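Local coordinates for uncharacterized protein (Pyrococcus abyssi, PDB 5IFF), which is a restriction DNA glycosylase, R.PabI, which binds double-stranded DNA as a tetramer and probably excises adenine bases from its recognition sequence, at residues Lys24-Ile30 against Asp53-Gln59; Leu72-Val76 against Met191-Leu195; Gly138-Val144 against Met157-Pro163. The protein carries 2 engineered substitutions. One frame throughout, in Å; residues are numbered along the deposited sequence.

Contact 1: residues Lys24-Ile30 against Asp53-Gln59. Engineered in segment 24-30: A26 (natural residue Arg). Engineered in segment 53-59: A57 (natural residue Glu).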
loop_
_atom_site.group_PDB
_atom_site.type_symbol
_atom_site.label_atom_id
_atom_site.label_comp_id
_atom_site.label_asym_id
_atom_site.label_seq_id
_atom_site.Cartn_x
_atom_site.Cartn_y
_atom_site.Cartn_z
ATOM N N LYS A 24 9.751 11.159 -2.296
ATOM C CA LYS A 24 9.939 12.525 -1.830
ATOM C C LYS A 24 11.421 12.981 -1.945
ATOM O O LYS A 24 11.729 14.098 -2.442
ATOM C CB LYS A 24 9.490 12.672 -0.372
ATOM C CG LYS A 24 9.484 14.184 0.096
ATOM C CD LYS A 24 9.133 14.330 1.588
ATOM C CE LYS A 24 7.717 13.858 1.912
ATOM N NZ LYS A 24 6.727 14.725 1.208
ATOM N N ILE A 25 12.318 12.121 -1.454
ATOM C CA ILE A 25 13.729 12.458 -1.300
ATOM C C ILE A 25 14.549 11.238 -1.726
ATOM O O ILE A 25 14.416 10.169 -1.125
ATOM C CB ILE A 25 14.096 12.850 0.155
ATOM C CG1 ILE A 25 13.258 14.047 0.627
ATOM C CG2 ILE A 25 15.607 13.293 0.256
ATOM C CD1 ILE A 25 13.323 14.264 2.140
ATOM N N ALA A 26 15.388 11.405 -2.745
ATOM C CA ALA A 26 16.291 10.316 -3.175
ATOM C C ALA A 26 17.533 10.891 -3.899
ATOM O O ALA A 26 17.482 11.936 -4.568
ATOM C CB ALA A 26 15.573 9.321 -4.087
ATOM N N VAL A 27 18.647 10.171 -3.775
ATOM C CA VAL A 27 19.892 10.508 -4.467
ATOM C C VAL A 27 19.731 10.080 -5.923
ATOM O O VAL A 27 19.244 8.972 -6.209
ATOM C CB VAL A 27 21.099 9.807 -3.778
ATOM C CG1 VAL A 27 22.450 10.038 -4.550
ATOM C CG2 VAL A 27 21.241 10.342 -2.360
ATOM N N LYS A 28 20.079 10.962 -6.851
ATOM C CA LYS A 28 19.933 10.673 -8.276
ATOM C C LYS A 28 21.189 11.110 -9.027
ATOM O O LYS A 28 21.879 12.010 -8.592
ATOM C CB LYS A 28 18.708 11.391 -8.827
ATOM C CG LYS A 28 17.395 10.803 -8.309
ATOM C CD LYS A 28 16.229 11.359 -9.056
ATOM C CE LYS A 28 14.918 10.611 -8.711
ATOM N NZ LYS A 28 13.755 11.497 -9.057
ATOM N N LYS A 29 21.447 10.483 -10.168
ATOM C CA LYS A 29 22.621 10.806 -10.973
ATOM C C LYS A 29 22.135 11.611 -12.158
ATOM O O LYS A 29 21.195 11.190 -12.870
ATOM C CB LYS A 29 23.352 9.536 -11.419
ATOM C CG LYS A 29 24.670 9.819 -12.116
ATOM C CD LYS A 29 25.383 8.520 -12.489
ATOM C CE LYS A 29 26.847 8.769 -12.804
ATOM N NZ LYS A 29 27.476 7.553 -13.397
ATOM N N ILE A 30 22.697 12.805 -12.323
ATOM C CA ILE A 30 22.384 13.656 -13.465
ATOM C C ILE A 30 23.691 13.975 -14.161
ATOM O O ILE A 30 24.401 14.905 -13.770
ATOM C CB ILE A 30 21.659 14.937 -13.048
ATOM C CG1 ILE A 30 20.534 14.600 -12.077
ATOM C CG2 ILE A 30 21.153 15.714 -14.290
ATOM C CD1 ILE A 30 19.878 15.859 -11.378
ATOM N N ASP A 53 28.170 14.579 -10.579
ATOM C CA ASP A 53 26.970 14.059 -11.209
ATOM C C ASP A 53 25.870 13.601 -10.202
ATOM O O ASP A 53 24.768 13.188 -10.611
ATOM C CB ASP A 53 27.327 12.890 -12.117
ATOM C CG ASP A 53 28.209 13.308 -13.290
ATOM O OD1 ASP A 53 28.139 14.501 -13.694
ATOM O OD2 ASP A 53 28.957 12.448 -13.780
ATOM N N TYR A 54 26.173 13.618 -8.909
ATOM C CA TYR A 54 25.180 13.142 -7.927
ATOM C C TYR A 54 24.472 14.281 -7.200
ATOM O O TYR A 54 25.098 15.250 -6.759
ATOM C CB TYR A 54 25.807 12.226 -6.898
ATOM C CG TYR A 54 26.286 10.948 -7.540
ATOM C CD1 TYR A 54 25.405 9.897 -7.755
ATOM C CD2 TYR A 54 27.597 10.835 -8.020
ATOM C CE1 TYR A 54 25.827 8.722 -8.387
ATOM C CE2 TYR A 54 28.043 9.661 -8.642
ATOM C CZ TYR A 54 27.154 8.609 -8.835
ATOM O OH TYR A 54 27.566 7.443 -9.476
ATOM N N TYR A 55 23.149 14.133 -7.083
ATOM C CA TYR A 55 22.311 15.155 -6.451
ATOM C C TYR A 55 21.344 14.536 -5.486
ATOM O O TYR A 55 20.909 13.382 -5.654
ATOM C CB TYR A 55 21.486 15.932 -7.487
ATOM C CG TYR A 55 22.315 16.666 -8.521
ATOM C CD1 TYR A 55 23.020 15.965 -9.495
ATOM C CD2 TYR A 55 22.369 18.056 -8.521
ATOM C CE1 TYR A 55 23.786 16.634 -10.457
ATOM C CE2 TYR A 55 23.129 18.728 -9.480
ATOM C CZ TYR A 55 23.809 18.020 -10.442
ATOM O OH TYR A 55 24.570 18.682 -11.392
ATOM N N ILE A 56 20.915 15.339 -4.536
ATOM C CA ILE A 56 19.720 14.933 -3.787
ATOM C C ILE A 56 18.523 15.561 -4.482
ATOM O O ILE A 56 18.444 16.797 -4.554
ATOM C CB ILE A 56 19.726 15.425 -2.317
ATOM C CG1 ILE A 56 20.876 14.805 -1.532
ATOM C CG2 ILE A 56 18.395 15.032 -1.655
ATOM C CD1 ILE A 56 21.150 15.572 -0.275
ATOM N N ALA A 57 17.640 14.721 -5.003
ATOM C CA ALA A 57 16.418 15.143 -5.654
ATOM C C ALA A 57 15.277 15.158 -4.646
ATOM O O ALA A 57 14.894 14.115 -4.133
ATOM C CB ALA A 57 16.088 14.193 -6.820
ATOM N N TRP A 58 14.705 16.336 -4.426
ATOM C CA TRP A 58 13.729 16.537 -3.401
ATOM C C TRP A 58 12.473 17.100 -4.056
ATOM O O TRP A 58 12.492 18.243 -4.595
ATOM C CB TRP A 58 14.279 17.495 -2.375
ATOM C CG TRP A 58 13.390 17.794 -1.164
ATOM C CD1 TRP A 58 12.199 17.181 -0.791
ATOM C CD2 TRP A 58 13.657 18.805 -0.148
ATOM N NE1 TRP A 58 11.749 17.742 0.395
ATOM C CE2 TRP A 58 12.606 18.710 0.800
ATOM C CE3 TRP A 58 14.692 19.723 0.043
ATOM C CZ2 TRP A 58 12.557 19.563 1.926
ATOM C CZ3 TRP A 58 14.631 20.581 1.167
ATOM C CH2 TRP A 58 13.568 20.485 2.091
ATOM N N GLN A 59 11.426 16.303 -4.038
ATOM C CA GLN A 59 10.115 16.750 -4.497
ATOM C C GLN A 59 9.525 17.510 -3.343
ATOM O O GLN A 59 8.950 16.904 -2.412
ATOM C CB GLN A 59 9.223 15.561 -4.923
ATOM C CG GLN A 59 7.984 16.003 -5.618
ATOM C CD GLN A 59 6.799 15.977 -4.685
ATOM O OE1 GLN A 59 6.395 14.916 -4.214
ATOM N NE2 GLN A 59 6.251 17.155 -4.381
HETATM O O HOH W 1 7.388 17.124 -0.244
HETATM O O HOH W 2 6.572 13.904 -1.484
#

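Contact 2: residues Leu72-Val76 against Met191-Leu195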
loop_
_atom_site.group_PDB
_atom_site.type_symbol
_atom_site.label_atom_id
_atom_site.label_comp_id
_atom_site.label_asym_id
_atom_site.label_seq_id
_atom_site.Cartn_x
_atom_site.Cartn_y
_atom_site.Cartn_z
ATOM N N LEU A 72 9.171 23.979 2.318
ATOM C CA LEU A 72 9.430 25.314 1.827
ATOM C C LEU A 72 8.703 26.386 2.693
ATOM O O LEU A 72 9.261 27.439 2.901
ATOM C CB LEU A 72 8.991 25.460 0.348
ATOM C CG LEU A 72 9.294 26.848 -0.266
ATOM C CD1 LEU A 72 10.815 27.234 -0.329
ATOM C CD2 LEU A 72 8.700 26.942 -1.682
ATOM N N SER A 73 7.473 26.136 3.171
ATOM C CA SER A 73 6.841 27.222 3.944
ATOM C C SER A 73 7.545 27.411 5.293
ATOM O O SER A 73 7.590 28.529 5.834
ATOM C CB SER A 73 5.324 27.005 4.187
ATOM O OG SER A 73 4.991 25.724 4.707
ATOM N N ARG A 74 8.076 26.330 5.859
ATOM C CA ARG A 74 8.789 26.487 7.121
ATOM C C ARG A 74 10.137 27.202 6.876
ATOM O O ARG A 74 10.544 28.056 7.693
ATOM C CB ARG A 74 8.972 25.128 7.844
ATOM C CG ARG A 74 9.878 25.234 9.111
ATOM C CD ARG A 74 9.917 23.934 9.926
ATOM N NE ARG A 74 8.683 23.726 10.688
ATOM C CZ ARG A 74 8.513 22.788 11.623
ATOM N NH1 ARG A 74 9.496 21.942 11.916
ATOM N NH2 ARG A 74 7.348 22.689 12.261
ATOM N N MET A 75 10.806 26.893 5.753
ATOM C CA MET A 75 12.023 27.594 5.386
ATOM C C MET A 75 11.766 29.104 5.305
ATOM O O MET A 75 12.501 29.933 5.862
ATOM C CB MET A 75 12.529 27.120 4.036
ATOM C CG MET A 75 13.080 25.699 4.114
ATOM S SD MET A 75 13.242 24.920 2.498
ATOM C CE MET A 75 13.951 26.056 1.464
ATOM N N VAL A 76 10.745 29.430 4.546
ATOM C CA VAL A 76 10.449 30.839 4.252
ATOM C C VAL A 76 9.977 31.588 5.497
ATOM O O VAL A 76 10.416 32.718 5.740
ATOM C CB VAL A 76 9.397 30.950 3.088
ATOM C CG1 VAL A 76 8.869 32.390 2.914
ATOM C CG2 VAL A 76 10.089 30.500 1.770
ATOM N N MET A 191 15.370 29.774 -2.087
ATOM C CA MET A 191 14.022 29.936 -1.549
ATOM C C MET A 191 13.233 30.832 -2.481
ATOM O O MET A 191 12.050 30.552 -2.743
ATOM C CB MET A 191 14.052 30.552 -0.134
ATOM C CG MET A 191 14.521 29.541 0.975
ATOM S SD MET A 191 14.557 30.283 2.645
ATOM C CE MET A 191 16.265 30.955 2.659
ATOM N N LYS A 192 13.873 31.891 -2.967
ATOM C CA LYS A 192 13.194 32.743 -3.934
ATOM C C LYS A 192 12.776 31.979 -5.192
ATOM O O LYS A 192 11.642 32.092 -5.654
ATOM C CB LYS A 192 14.071 33.890 -4.333
ATOM C CG LYS A 192 14.366 34.848 -3.160
ATOM C CD LYS A 192 15.310 35.965 -3.700
ATOM C CE LYS A 192 15.731 36.984 -2.646
ATOM N NZ LYS A 192 16.888 37.872 -3.148
ATOM N N GLU A 193 13.711 31.222 -5.753
ATOM C CA GLU A 193 13.401 30.521 -7.002
ATOM C C GLU A 193 12.434 29.384 -6.843
ATOM O O GLU A 193 11.744 29.073 -7.814
ATOM C CB GLU A 193 14.699 30.021 -7.676
ATOM C CG GLU A 193 15.645 31.164 -8.142
ATOM C CD GLU A 193 15.009 32.096 -9.179
ATOM O OE1 GLU A 193 14.074 31.683 -9.896
ATOM O OE2 GLU A 193 15.446 33.250 -9.307
ATOM N N LEU A 194 12.399 28.724 -5.673
ATOM C CA LEU A 194 11.441 27.681 -5.431
ATOM C C LEU A 194 10.012 28.301 -5.326
ATOM O O LEU A 194 9.040 27.721 -5.831
ATOM C CB LEU A 194 11.772 26.882 -4.152
ATOM C CG LEU A 194 12.903 25.832 -4.358
ATOM C CD1 LEU A 194 13.341 25.301 -2.954
ATOM C CD2 LEU A 194 12.346 24.699 -5.287
ATOM N N LEU A 195 9.917 29.520 -4.748
ATOM C CA LEU A 195 8.625 30.225 -4.676
ATOM C C LEU A 195 8.222 30.600 -6.068
ATOM O O LEU A 195 7.088 30.385 -6.441
ATOM C CB LEU A 195 8.722 31.493 -3.787
ATOM C CG LEU A 195 8.868 31.118 -2.300
ATOM C CD1 LEU A 195 9.386 32.394 -1.537
ATOM C CD2 LEU A 195 7.549 30.592 -1.649
#

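Contact 3: residues Gly138-Val144 against Met157-Pro163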
loop_
_atom_site.group_PDB
_atom_site.type_symbol
_atom_site.label_atom_id
_atom_site.label_comp_id
_atom_site.label_asym_id
_atom_site.label_seq_id
_atom_site.Cartn_x
_atom_site.Cartn_y
_atom_site.Cartn_z
ATOM N N GLY A 138 25.067 25.488 -8.264
ATOM C CA GLY A 138 24.905 24.152 -8.854
ATOM C C GLY A 138 23.525 23.520 -8.660
ATOM O O GLY A 138 23.191 22.497 -9.316
ATOM N N GLU A 139 22.706 24.109 -7.783
ATOM C CA GLU A 139 21.376 23.544 -7.512
ATOM C C GLU A 139 20.498 23.705 -8.750
ATOM O O GLU A 139 20.644 24.690 -9.462
ATOM C CB GLU A 139 20.691 24.202 -6.291
ATOM C CG GLU A 139 21.329 23.884 -4.931
ATOM C CD GLU A 139 22.501 24.832 -4.580
ATOM O OE1 GLU A 139 22.893 25.700 -5.411
ATOM O OE2 GLU A 139 23.040 24.699 -3.470
ATOM N N PHE A 140 19.596 22.742 -8.992
ATOM C CA PHE A 140 18.630 22.833 -10.092
ATOM C C PHE A 140 17.257 22.983 -9.483
ATOM O O PHE A 140 16.958 22.323 -8.493
ATOM C CB PHE A 140 18.626 21.560 -10.971
ATOM C CG PHE A 140 19.875 21.385 -11.795
ATOM C CD1 PHE A 140 20.237 22.348 -12.722
ATOM C CD2 PHE A 140 20.670 20.248 -11.670
ATOM C CE1 PHE A 140 21.373 22.188 -13.511
ATOM C CE2 PHE A 140 21.812 20.101 -12.453
ATOM C CZ PHE A 140 22.163 21.064 -13.360
ATOM N N ILE A 141 16.413 23.797 -10.094
ATOM C CA ILE A 141 14.993 23.838 -9.690
ATOM C C ILE A 141 14.219 23.420 -10.904
ATOM O O ILE A 141 14.377 24.047 -11.952
ATOM C CB ILE A 141 14.538 25.223 -9.259
ATOM C CG1 ILE A 141 15.272 25.656 -7.996
ATOM C CG2 ILE A 141 12.944 25.259 -9.054
ATOM C CD1 ILE A 141 16.456 26.644 -8.300
ATOM N N GLY A 142 13.443 22.336 -10.794
ATOM C CA GLY A 142 12.720 21.813 -11.938
ATOM C C GLY A 142 11.188 21.751 -11.703
ATOM O O GLY A 142 10.744 21.548 -10.578
ATOM N N ILE A 143 10.400 21.862 -12.777
ATOM C CA ILE A 143 8.951 21.676 -12.672
ATOM C C ILE A 143 8.513 20.705 -13.752
ATOM O O ILE A 143 8.861 20.849 -14.920
ATOM C CB ILE A 143 8.173 22.994 -12.812
ATOM C CG1 ILE A 143 8.909 24.116 -12.051
ATOM C CG2 ILE A 143 6.686 22.829 -12.318
ATOM C CD1 ILE A 143 8.602 25.510 -12.555
ATOM N N VAL A 144 7.822 19.659 -13.357
ATOM C CA VAL A 144 7.437 18.652 -14.352
ATOM C C VAL A 144 5.938 18.400 -14.199
ATOM O O VAL A 144 5.328 18.856 -13.218
ATOM C CB VAL A 144 8.201 17.351 -14.155
ATOM C CG1 VAL A 144 9.700 17.577 -14.401
ATOM C CG2 VAL A 144 7.980 16.867 -12.732
ATOM N N MET A 157 4.694 19.239 -10.453
ATOM C CA MET A 157 5.489 18.956 -9.255
ATOM C C MET A 157 6.778 19.745 -9.320
ATOM O O MET A 157 7.372 19.845 -10.376
ATOM C CB MET A 157 5.807 17.456 -9.133
ATOM C CG MET A 157 4.502 16.565 -8.929
ATOM S SD MET A 157 4.837 15.068 -7.992
ATOM C CE MET A 157 5.978 14.249 -9.099
ATOM N N VAL A 158 7.207 20.309 -8.193
ATOM C CA VAL A 158 8.434 21.074 -8.169
ATOM C C VAL A 158 9.512 20.272 -7.433
ATOM O O VAL A 158 9.221 19.643 -6.399
ATOM C CB VAL A 158 8.232 22.458 -7.484
ATOM C CG1 VAL A 158 9.623 23.211 -7.341
ATOM C CG2 VAL A 158 7.232 23.302 -8.296
ATOM N N TYR A 159 10.734 20.290 -7.964
ATOM C CA TYR A 159 11.850 19.509 -7.441
ATOM C C TYR A 159 12.980 20.474 -7.240
ATOM O O TYR A 159 13.157 21.406 -8.056
ATOM C CB TYR A 159 12.355 18.431 -8.424
ATOM C CG TYR A 159 11.483 17.210 -8.520
ATOM C CD1 TYR A 159 10.305 17.248 -9.250
ATOM C CD2 TYR A 159 11.852 16.014 -7.903
ATOM C CE1 TYR A 159 9.490 16.125 -9.340
ATOM C CE2 TYR A 159 11.058 14.894 -7.993
ATOM C CZ TYR A 159 9.884 14.956 -8.718
ATOM O OH TYR A 159 9.089 13.866 -8.802
ATOM N N VAL A 160 13.766 20.265 -6.195
ATOM C CA VAL A 160 15.100 20.913 -6.169
ATOM C C VAL A 160 16.128 19.771 -6.169
ATOM O O VAL A 160 15.943 18.756 -5.486
ATOM C CB VAL A 160 15.285 21.851 -4.952
ATOM C CG1 VAL A 160 14.998 21.095 -3.683
ATOM C CG2 VAL A 160 16.693 22.435 -4.919
ATOM N N CYS A 161 17.174 19.907 -6.971
ATOM C CA CYS A 161 18.223 18.898 -7.058
ATOM C C CYS A 161 19.472 19.554 -6.462
ATOM O O CYS A 161 19.974 20.523 -7.028
ATOM C CB CYS A 161 18.502 18.487 -8.499
ATOM S SG CYS A 161 17.071 17.535 -9.169
ATOM N N ILE A 162 19.932 19.014 -5.343
ATOM C CA ILE A 162 21.003 19.610 -4.546
ATOM C C ILE A 162 22.286 18.815 -4.769
ATOM O O ILE A 162 22.320 17.660 -4.409
ATOM C CB ILE A 162 20.682 19.573 -3.059
ATOM C CG1 ILE A 162 19.423 20.466 -2.762
ATOM C CG2 ILE A 162 21.864 20.201 -2.291
ATOM C CD1 ILE A 162 18.721 20.134 -1.426
ATOM N N PRO A 163 23.347 19.435 -5.310
ATOM C CA PRO A 163 24.598 18.639 -5.484
ATOM C C PRO A 163 25.135 18.067 -4.166
ATOM O O PRO A 163 25.191 18.787 -3.151
ATOM C CB PRO A 163 25.591 19.649 -6.070
ATOM C CG PRO A 163 24.667 20.742 -6.725
ATOM C CD PRO A 163 23.483 20.816 -5.807
#

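Contact 1: residues Lys24-Ile30 against Asp53-Gln59
Y55 and K28 form one rung of an antiparallel ladder in which segments 24-30 and 53-59, neighbours in a curled sheet, are joined by six backbone hydrogen bonds; the outer two, Q59 N to K24 O and I30 N to D53 O (both 2.7 Å), use residues that flank strand 25-29. On the face bearing I25, V27, I56 and W58, which K29 and Y54 share, I25 CG1 sits 3.6 Å from W58 CD1, I25 CD1 lies over one face of the indole, and I25 CG2 meets I56 CG2. K29 CG lies over one face of the Y54 ring because CG is anti to the backbone N (chi1 -173°), and the extended chain brings CE 3.7 Å from Y54 OH. With an alanine here the chain beyond CB is gone, and the Y54 ring would probably be left with a gap over that face and freer to turn. I30 CD1 makes a CH-pi contact with Y55, 4.0 Å from the ring centroid. A26 and A57 are engineered; K28 CD packs on A57 CB. Near Q59, an adenine-site residue, K24 NZ bonds Y70 OH and two waters, one donating to Q59 O and the other to Q59 OE1 at 2.9 Å.

Contact 2: residues Leu72-Val76 against Met191-Leu195
The side chains of M75 and M191 cross at a slant where helices 72-81 and 188-201 pack together, a buried and wholly apolar helix-helix contact. The short segments run at 136° to each other with axes 10.8 Å apart, a spacing filled by side chains, and no hydrogen bond crosses between them. M75 CE touches M191 CG at 3.6 Å, while M191 SD comes back over the first helix, 4.0 Å from M75 CB and close to M75 O. The M75 chain bends at its last torsion (chi3 45°), which turns the methyl group onto M191. L72 uses both branches: CD1 lies against L194 CB and CD1, and CD2 wedges between L194 CB and L195 CD2, 3.8 Å from the latter. V76 and L195 reach toward each other tip to tip.

Around this first shell, V186 of strand 181-186 packs on both methionines, and V5 of strand 4-8 adds to M75. Helix 203-216 brings F212 and I216 to V76 and I209 to L195. The start of the first helix is tied down by S73 OG, which bonds Y62 O and Y70 N. L194 also touches I60, which binds adenine in another structure of this protein, so this end of the contact lies beside that site. Between V76 and L195 the meeting atoms are CG2 and CD1, 3.9 Å apart.

Contact 3: residues Gly138-Val144 against Met157-Pro163
I143 and V158 lie side by side and point the same way on one face of the hairpin formed by strands 140-147 and 154-163, with I143 CG2 4.1 Å from V158 CG2. V158 CG1 is anti to its backbone N (chi1 174°), which places CG2 on the side of I143 and CG1 near G142 O and I141 CG2. V160 shares this face, its CG2 3.6 Å from F140 O. Helix 188-201 covers the face, with A197 on I141, I200 on I143, and F198 on V158.

On the other face, V144 and Y159 cross at about a right angle, V144 CG2 approaching the ring obliquely at 3.8 Å from CE1. G142 is paired with Y159 on this face and adds no side chain. Further along, F140 CB meets C161 CB at 3.9 Å, and C161 CB stands at the edge of the phenyl ring, near its plane. G138 O lies over the centre of that ring, K132 makes a cation-pi contact with it, and Y55 meets it with the planes at about 35°. At the open end of the hairpin, the E139 and P163 side chains cross at about a right angle, E139 CG 3.8 Å from P163 CD; the carboxylate bonds S137, Y184 and N166.

Six backbone hydrogen bonds, in reciprocal pairs at F140-C161, G142-Y159 and V144-M157, fix the register. The polar bonding between the strands is thus all backbone, and the side chains add apolar packing, V158 among them, a residue seen to bind adenine in another structure of this protein.

In the fold
All three contacts are largely buried, contact 3 being nearest the centre of the chain. Contacts 1 and 3 belong to the same curled sheet: strands 54-59 and 154-163 are neighbours, with probable hydrogen bonds from I56 N to I162 O and from V160 N to W58 O. Contact 2 lies on the helical side, where L194 CD2 packs 3.7 Å from V158 CG1 of contact 3. Backbone hydrogen bonds dominate the two strand pairs, whereas the helix pair relies on side-chain packing alone. Contact 1 also comes closest to the bound DNA, with K24 packing on a phosphate. Q59 and V158, in contacts 1 and 3, belong to the adenine site, which holds no adenine in this chain.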